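Local structure of L-methionine gamma-lyase (6LXU) at residues A[8-21]-A[65-79]. The protein belongs to the Cys/Met metabolism family of pyridoxal-phosphate-dependent enzymes, whose cofactor is carried on a lysine of the chain. Sequence-based numbering, arbitrary orientation. Where two conformers were deposited one is given.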
ATOM      1  N   LYS A   8     -19.501  -8.793  28.828  1.00 25.98           N
ATOM      2  CA  LYS A   8     -18.898  -7.716  27.981  1.00 24.68           C
ATOM      3  C   LYS A   8     -17.414  -7.985  27.734  1.00 20.86           C
ATOM      4  O   LYS A   8     -16.630  -8.118  28.684  1.00 20.97           O
ATOM      5  CB  LYS A   8     -19.077  -6.349  28.651  1.00 26.55           C
ATOM      6  CG  LYS A   8     -18.563  -5.154  27.857  1.00 28.12           C
ATOM      7  CD  LYS A   8     -18.754  -3.862  28.635  1.00 29.56           C
ATOM      8  CE  LYS A   8     -17.917  -2.729  28.059  1.00 30.20           C
ATOM      9  NZ  LYS A   8     -18.037  -1.486  28.870  1.00 31.02           N
ATOM     10  N   SER A   9     -17.034  -8.040  26.460  1.00 17.74           N
ATOM     11  CA  SER A   9     -15.642  -8.255  26.084  1.00 15.07           C
ATOM     12  C   SER A   9     -14.784  -7.081  26.522  1.00 12.68           C
ATOM     13  O   SER A   9     -15.243  -5.940  26.583  1.00 12.89           O
ATOM     14  CB  SER A   9     -15.517  -8.457  24.581  1.00 16.01           C
ATOM     15  OG  SER A   9     -16.158  -9.653  24.179  1.00 18.21           O
ATOM     16  N   GLY A  10     -13.530  -7.368  26.834  1.00 10.04           N
ATOM     17  CA  GLY A  10     -12.573  -6.340  27.183  1.00  9.20           C
ATOM     18  C   GLY A  10     -12.213  -5.450  25.996  1.00  8.39           C
ATOM     19  O   GLY A  10     -12.532  -5.749  24.842  1.00  7.95           O
ATOM     20  N   LEU A  11     -11.541  -4.346  26.298  1.00  8.16           N
ATOM     21  CA  LEU A  11     -11.263  -3.354  25.261  0.50  8.16           C
ATOM     22  C   LEU A  11     -10.298  -3.892  24.194  1.00  7.80           C
ATOM     23  O   LEU A  11     -10.480  -3.578  23.014  1.00  7.75           O
ATOM     24  CB  LEU A  11     -10.789  -2.026  25.869  0.50  8.63           C
ATOM     25  CG  LEU A  11     -10.619  -0.863  24.880  0.50  8.97           C
ATOM     26  CD1 LEU A  11     -11.039   0.461  25.487  0.50  9.52           C
ATOM     27  CD2 LEU A  11      -9.169  -0.781  24.431  0.50  9.08           C
ATOM     28  N   GLY A  12      -9.289  -4.676  24.576  1.00  7.37           N
ATOM     29  CA  GLY A  12      -8.391  -5.273  23.580  1.00  7.13           C
ATOM     30  C   GLY A  12      -9.123  -6.243  22.669  1.00  6.92           C
ATOM     31  O   GLY A  12      -8.985  -6.211  21.450  1.00  6.88           O
ATOM     32  N   THR A  13      -9.941  -7.122  23.260  1.00  6.58           N
ATOM     33  CA  THR A  13     -10.759  -8.042  22.476  1.00  6.68           C
ATOM     34  C   THR A  13     -11.613  -7.272  21.471  1.00  6.49           C
ATOM     35  O   THR A  13     -11.713  -7.636  20.298  1.00  6.66           O
ATOM     36  CB  THR A  13     -11.645  -8.874  23.399  1.00  6.84           C
ATOM     37  OG1 THR A  13     -10.783  -9.531  24.332  1.00  6.97           O
ATOM     38  CG2 THR A  13     -12.459  -9.878  22.622  1.00  7.15           C
ATOM     39  N   THR A  14     -12.231  -6.200  21.952  1.00  6.69           N
ATOM     40  CA  THR A  14     -13.103  -5.379  21.120  1.00  7.16           C
ATOM     41  C   THR A  14     -12.337  -4.680  19.992  1.00  6.92           C
ATOM     42  O   THR A  14     -12.743  -4.725  18.829  1.00  7.20           O
ATOM     43  CB  THR A  14     -13.855  -4.354  21.996  1.00  7.60           C
ATOM     44  OG1 THR A  14     -14.648  -5.066  22.957  1.00  8.16           O
ATOM     45  CG2 THR A  14     -14.771  -3.453  21.185  1.00  7.97           C
ATOM     46  N   ALA A  15     -11.233  -4.047  20.338  1.00  6.56           N
ATOM     47  CA  ALA A  15     -10.436  -3.356  19.317  1.00  6.82           C
ATOM     48  C   ALA A  15      -9.975  -4.329  18.238  1.00  6.80           C
ATOM     49  O   ALA A  15      -9.951  -3.978  17.057  1.00  7.32           O
ATOM     50  CB  ALA A  15      -9.255  -2.651  19.944  1.00  6.97           C
ATOM     51  N   ILE A  16      -9.571  -5.527  18.647  1.00  6.53           N
ATOM     52  CA  ILE A  16      -9.056  -6.516  17.717  1.00  6.46           C
ATOM     53  C   ILE A  16     -10.176  -7.101  16.850  1.00  7.00           C
ATOM     54  O   ILE A  16      -9.998  -7.265  15.638  1.00  7.50           O
ATOM     55  CB  ILE A  16      -8.283  -7.613  18.476  1.00  6.23           C
ATOM     56  CG1 ILE A  16      -6.994  -7.016  19.059  1.00  6.17           C
ATOM     57  CG2 ILE A  16      -7.976  -8.789  17.559  1.00  6.17           C
ATOM     58  CD1 ILE A  16      -6.336  -7.861  20.123  1.00  6.26           C
ATOM     59  N   HIS A  17     -11.297  -7.459  17.475  1.00  7.53           N
ATOM     60  CA  HIS A  17     -12.311  -8.277  16.794  1.00  8.48           C
ATOM     61  C   HIS A  17     -13.595  -7.578  16.385  1.00  9.47           C
ATOM     62  O   HIS A  17     -14.294  -8.093  15.503  1.00 10.91           O
ATOM     63  CB  HIS A  17     -12.669  -9.488  17.652  1.00  8.25           C
ATOM     64  CG  HIS A  17     -11.556 -10.481  17.768  1.00  8.17           C
ATOM     65  ND1 HIS A  17     -11.223 -11.342  16.741  1.00  8.83           N
ATOM     66  CD2 HIS A  17     -10.696 -10.741  18.779  1.00  7.95           C
ATOM     67  CE1 HIS A  17     -10.209 -12.100  17.130  1.00  8.64           C
ATOM     68  NE2 HIS A  17      -9.881 -11.766  18.364  1.00  7.81           N
ATOM     69  N   ALA A  18     -13.958  -6.463  17.020  1.00  9.91           N
ATOM     70  CA  ALA A  18     -15.283  -5.872  16.757  1.00 11.66           C
ATOM     71  C   ALA A  18     -15.382  -5.401  15.335  1.00 12.99           C
ATOM     72  O   ALA A  18     -14.409  -5.002  14.735  1.00 13.85           O
ATOM     73  CB  ALA A  18     -15.563  -4.711  17.689  1.00 12.01           C
ATOM     74  N   GLY A  19     -16.595  -5.480  14.798  1.00 14.33           N
ATOM     75  CA  GLY A  19     -16.947  -4.786  13.581  1.00 15.62           C
ATOM     76  C   GLY A  19     -16.523  -5.479  12.314  1.00 16.30           C
ATOM     77  O   GLY A  19     -16.809  -4.970  11.224  1.00 16.39           O
ATOM     78  N   THR A  20     -15.904  -6.654  12.422  1.00 18.40           N
ATOM     79  CA  THR A  20     -15.394  -7.371  11.258  1.00 19.63           C
ATOM     80  C   THR A  20     -16.514  -7.721  10.300  1.00 19.60           C
ATOM     81  O   THR A  20     -17.642  -8.002  10.713  1.00 21.08           O
ATOM     82  CB  THR A  20     -14.792  -8.736  11.615  1.00 21.03           C
ATOM     83  OG1 THR A  20     -15.811  -9.568  12.200  1.00 23.04           O
ATOM     84  CG2 THR A  20     -13.611  -8.612  12.541  1.00 21.33           C
ATOM     85  N   LEU A  21     -16.178  -7.727   9.018  1.00 18.14           N
ATOM     86  CA  LEU A  21     -17.066  -8.190   7.968  1.00 17.22           C
ATOM     87  C   LEU A  21     -16.452  -9.435   7.367  1.00 17.03           C
ATOM     88  O   LEU A  21     -15.229  -9.587   7.366  1.00 17.55           O
ATOM     89  CB  LEU A  21     -17.215  -7.128   6.886  1.00 17.08           C
ATOM     90  CG  LEU A  21     -18.063  -5.900   7.189  1.00 17.61           C
ATOM     91  CD1 LEU A  21     -17.983  -4.969   5.981  1.00 17.81           C
ATOM     92  CD2 LEU A  21     -19.502  -6.262   7.536  1.00 18.45           C
ATOM     93  N   PRO A  65     -16.231  -1.524   2.070  1.00  5.89           N
ATOM     94  CA  PRO A  65     -16.223  -2.564   3.112  1.00  6.12           C
ATOM     95  C   PRO A  65     -15.052  -2.486   4.091  1.00  5.67           C
ATOM     96  O   PRO A  65     -15.230  -2.780   5.269  1.00  5.82           O
ATOM     97  CB  PRO A  65     -16.265  -3.880   2.344  1.00  6.85           C
ATOM     98  CG  PRO A  65     -16.269  -3.539   0.913  1.00  7.03           C
ATOM     99  CD  PRO A  65     -16.287  -2.075   0.715  1.00  6.43           C
ATOM    100  N   THR A  66     -13.854  -2.131   3.620  1.00  5.15           N
ATOM    101  CA  THR A  66     -12.733  -1.946   4.544  1.00  5.19           C
ATOM    102  C   THR A  66     -13.056  -0.840   5.549  1.00  5.16           C
ATOM    103  O   THR A  66     -12.903  -0.985   6.753  1.00  5.16           O
ATOM    104  CB  THR A  66     -11.424  -1.649   3.792  1.00  5.30           C
ATOM    105  OG1 THR A  66     -11.202  -2.642   2.792  1.00  5.25           O
ATOM    106  CG2 THR A  66     -10.254  -1.559   4.758  1.00  5.50           C
ATOM    107  N   THR A  67     -13.546   0.282   5.028  1.00  5.11           N
ATOM    108  CA  THR A  67     -13.884   1.414   5.872  1.00  5.28           C
ATOM    109  C   THR A  67     -15.023   1.086   6.842  1.00  5.43           C
ATOM    110  O   THR A  67     -15.007   1.547   7.977  1.00  5.58           O
ATOM    111  CB  THR A  67     -14.215   2.608   4.991  1.00  5.48           C
ATOM    112  OG1 THR A  67     -13.131   2.747   4.071  1.00  6.08           O
ATOM    113  CG2 THR A  67     -14.373   3.862   5.792  1.00  5.62           C
ATOM    114  N   THR A  68     -15.991   0.297   6.386  1.00  5.65           N
ATOM    115  CA  THR A  68     -17.085  -0.113   7.274  1.00  6.02           C
ATOM    116  C   THR A  68     -16.585  -0.825   8.528  1.00  6.06           C
ATOM    117  O   THR A  68     -17.095  -0.591   9.625  1.00  6.32           O
ATOM    118  CB  THR A  68     -18.074  -1.012   6.526  1.00  6.34           C
ATOM    119  OG1 THR A  68     -18.692  -0.217   5.514  1.00  6.78           O
ATOM    120  CG2 THR A  68     -19.150  -1.587   7.449  1.00  6.62           C
ATOM    121  N   VAL A  69     -15.593  -1.688   8.372  1.00  6.08           N
ATOM    122  CA  VAL A  69     -15.014  -2.374   9.529  1.00  6.29           C
ATOM    123  C   VAL A  69     -14.448  -1.381  10.523  1.00  6.05           C
ATOM    124  O   VAL A  69     -14.698  -1.484  11.719  1.00  6.14           O
ATOM    125  CB  VAL A  69     -13.974  -3.406   9.099  1.00  6.79           C
ATOM    126  CG1 VAL A  69     -13.197  -3.949  10.292  1.00  7.03           C
ATOM    127  CG2 VAL A  69     -14.664  -4.536   8.365  1.00  7.34           C
ATOM    128  N   LEU A  70     -13.704  -0.396  10.014  1.00  5.75           N
ATOM    129  CA  LEU A  70     -13.159   0.638  10.872  1.00  5.70           C
ATOM    130  C   LEU A  70     -14.254   1.412  11.601  1.00  5.56           C
ATOM    131  O   LEU A  70     -14.159   1.690  12.797  1.00  5.70           O
ATOM    132  CB  LEU A  70     -12.290   1.584  10.043  1.00  5.71           C
ATOM    133  CG  LEU A  70     -11.753   2.819  10.759  1.00  5.88           C
ATOM    134  CD1 LEU A  70     -10.911   2.437  11.961  1.00  6.31           C
ATOM    135  CD2 LEU A  70     -10.942   3.664   9.787  1.00  6.14           C
ATOM    136  N   GLU A  71     -15.275   1.793  10.844  1.00  5.69           N
ATOM    137  CA  GLU A  71     -16.406   2.526  11.400  1.00  5.90           C
ATOM    138  C   GLU A  71     -17.097   1.746  12.514  1.00  6.04           C
ATOM    139  O   GLU A  71     -17.412   2.291  13.577  1.00  6.23           O
ATOM    140  CB  GLU A  71     -17.387   2.858  10.289  1.00  5.89           C
ATOM    141  CG  GLU A  71     -16.827   3.926   9.352  1.00  6.10           C
ATOM    142  CD  GLU A  71     -17.623   4.161   8.093  1.00  6.62           C
ATOM    143  OE1 GLU A  71     -18.455   3.314   7.709  1.00  7.32           O
ATOM    144  OE2 GLU A  71     -17.381   5.215   7.449  1.00  6.97           O
ATOM    145  N   ASN A  72     -17.339   0.469  12.259  1.00  6.48           N
ATOM    146  CA  ASN A  72     -17.960  -0.395  13.272  1.00  7.15           C
ATOM    147  C   ASN A  72     -17.089  -0.538  14.516  1.00  6.94           C
ATOM    148  O   ASN A  72     -17.604  -0.578  15.640  1.00  7.51           O
ATOM    149  CB  ASN A  72     -18.231  -1.788  12.692  1.00  8.60           C
ATOM    150  CG  ASN A  72     -19.309  -1.804  11.646  1.00  9.88           C
ATOM    151  OD1 ASN A  72     -20.109  -0.904  11.555  1.00 12.22           O
ATOM    152  ND2 ASN A  72     -19.346  -2.874  10.867  1.00 11.44           N
ATOM    153  N   LYS A  73     -15.782  -0.618  14.320  1.00  6.71           N
ATOM    154  CA  LYS A  73     -14.839  -0.757  15.436  0.60  6.91           C
ATOM    155  C   LYS A  73     -14.853   0.460  16.329  1.00  6.66           C
ATOM    156  O   LYS A  73     -14.927   0.337  17.552  1.00  6.79           O
ATOM    157  CB  LYS A  73     -13.405  -0.992  14.954  0.60  7.25           C
ATOM    158  CG  LYS A  73     -13.128  -2.411  14.538  0.60  7.40           C
ATOM    159  CD  LYS A  73     -11.705  -2.627  14.063  0.60  7.80           C
ATOM    160  CE  LYS A  73     -11.539  -4.044  13.552  0.60  8.09           C
ATOM    161  NZ  LYS A  73     -11.675  -5.051  14.636  0.60  8.40           N
ATOM    162  N   ILE A  74     -14.750   1.661  15.750  1.00  6.32           N
ATOM    163  CA  ILE A  74     -14.752   2.844  16.599  1.00  6.26           C
ATOM    164  C   ILE A  74     -16.113   3.028  17.287  1.00  6.09           C
ATOM    165  O   ILE A  74     -16.169   3.439  18.451  1.00  6.24           O
ATOM    166  CB  ILE A  74     -14.264   4.106  15.857  1.00  6.28           C
ATOM    167  CG1 ILE A  74     -14.054   5.270  16.831  1.00  6.54           C
ATOM    168  CG2 ILE A  74     -15.219   4.530  14.755  1.00  6.18           C
ATOM    169  CD1 ILE A  74     -13.013   5.039  17.914  1.00  6.90           C
ATOM    170  N   ALA A  75     -17.201   2.712  16.593  1.00  6.15           N
ATOM    171  CA  ALA A  75     -18.506   2.753  17.242  1.00  6.44           C
ATOM    172  C   ALA A  75     -18.551   1.786  18.435  1.00  6.40           C
ATOM    173  O   ALA A  75     -19.079   2.138  19.493  1.00  6.80           O
ATOM    174  CB  ALA A  75     -19.606   2.434  16.261  1.00  6.80           C
ATOM    175  N   ALA A  76     -18.015   0.578  18.272  1.00  6.49           N
ATOM    176  CA  ALA A  76     -17.987  -0.372  19.385  1.00  6.87           C
ATOM    177  C   ALA A  76     -17.158   0.142  20.551  1.00  7.02           C
ATOM    178  O   ALA A  76     -17.544  -0.019  21.725  1.00  7.77           O
ATOM    179  CB  ALA A  76     -17.471  -1.724  18.917  1.00  7.06           C
ATOM    180  N   LEU A  77     -16.015   0.765  20.258  1.00  6.96           N
ATOM    181  CA  LEU A  77     -15.146   1.289  21.308  1.00  7.07           C
ATOM    182  C   LEU A  77     -15.761   2.442  22.084  1.00  7.13           C
ATOM    183  O   LEU A  77     -15.580   2.520  23.302  1.00  7.62           O
ATOM    184  CB  LEU A  77     -13.793   1.708  20.729  1.00  7.53           C
ATOM    185  CG  LEU A  77     -12.925   0.542  20.238  1.00  8.13           C
ATOM    186  CD1 LEU A  77     -11.785   1.061  19.378  1.00  8.43           C
ATOM    187  CD2 LEU A  77     -12.378  -0.302  21.381  1.00  8.69           C
ATOM    188  N   GLU A  78     -16.476   3.323  21.396  1.00  6.82           N
ATOM    189  CA  GLU A  78     -17.169   4.444  22.038  1.00  7.14           C
ATOM    190  C   GLU A  78     -18.547   4.069  22.595  1.00  7.45           C
ATOM    191  O   GLU A  78     -19.206   4.876  23.243  1.00  7.91           O
ATOM    192  CB  GLU A  78     -17.323   5.612  21.057  1.00  6.90           C
ATOM    193  CG  GLU A  78     -16.028   6.334  20.729  1.00  6.98           C
ATOM    194  CD  GLU A  78     -15.483   7.226  21.836  1.00  7.07           C
ATOM    195  OE1 GLU A  78     -16.101   7.346  22.927  1.00  8.00           O
ATOM    196  OE2 GLU A  78     -14.383   7.805  21.629  1.00  7.30           O
ATOM    197  N   GLU A  79     -18.991   2.849  22.290  1.00  7.89           N
ATOM    198  CA  GLU A  79     -20.319   2.349  22.671  1.00  8.97           C
ATOM    199  C   GLU A  79     -21.436   3.221  22.102  1.00  8.93           C
ATOM    200  O   GLU A  79     -22.417   3.544  22.783  1.00 10.13           O
ATOM    201  CB  GLU A  79     -20.420   2.142  24.186  1.00 10.17           C
ATOM    202  CG  GLU A  79     -19.393   1.139  24.695  1.00 11.58           C
ATOM    203  CD  GLU A  79     -19.480   0.892  26.185  1.00 13.22           C
ATOM    204  OE1 GLU A  79     -20.601   0.777  26.719  1.00 15.69           O
ATOM    205  OE2 GLU A  79     -18.416   0.810  26.819  1.00 14.14           O
TER
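In the conformer described, the ammonium nitrogen NZ of K73 is gripped by two carbonyls of the last turn of helix 11-17 and that of A18 just after it. Within this PLP-dependent enzyme of the Cys/Met metabolism family, the nearly antiparallel pair of helices 11-17 and 65-78 (163° between the axes) is a worked example of a buried lysine bonding to the carbonyls where a neighbouring helix ends. Its shortest bond, 2.7 Å from NZ to A18 O, lies in the carbonyl plane on a lone pair; A15 O is met at 3.2 Å from above its plane, and I16 O contributes a weak third bond. The side chain runs extended as far as CE, then bends at chi4 (-67°), which brings NZ in among the three oxygens. The negative end of the helix dipole probably stabilises the positive charge; I16 O also accepts from K261.

Past the end of helix 11-17 a type II turn from H17 to T20 lays the positive-phi G19 against helix 65-78, its CA 3.4 Å from N72 CB. G19 O receives a weak but nearly straight bond from N72 ND2 and a CA-H...O contact from V69.

Apolar contacts continue toward either end of the seam: L77 CD2 reaches T14 and A15, while L21 slides past V69 and meets T68 at about a right angle. H17 NE2 is hydrogen-bonded to E382 of the second subunit. At the C-terminal end of helix 65-78, beyond L77, E79, also paired with K197 and K200, receives K8, whose NZ stands 3.1 Å from E79 OE2, above the carboxylate plane.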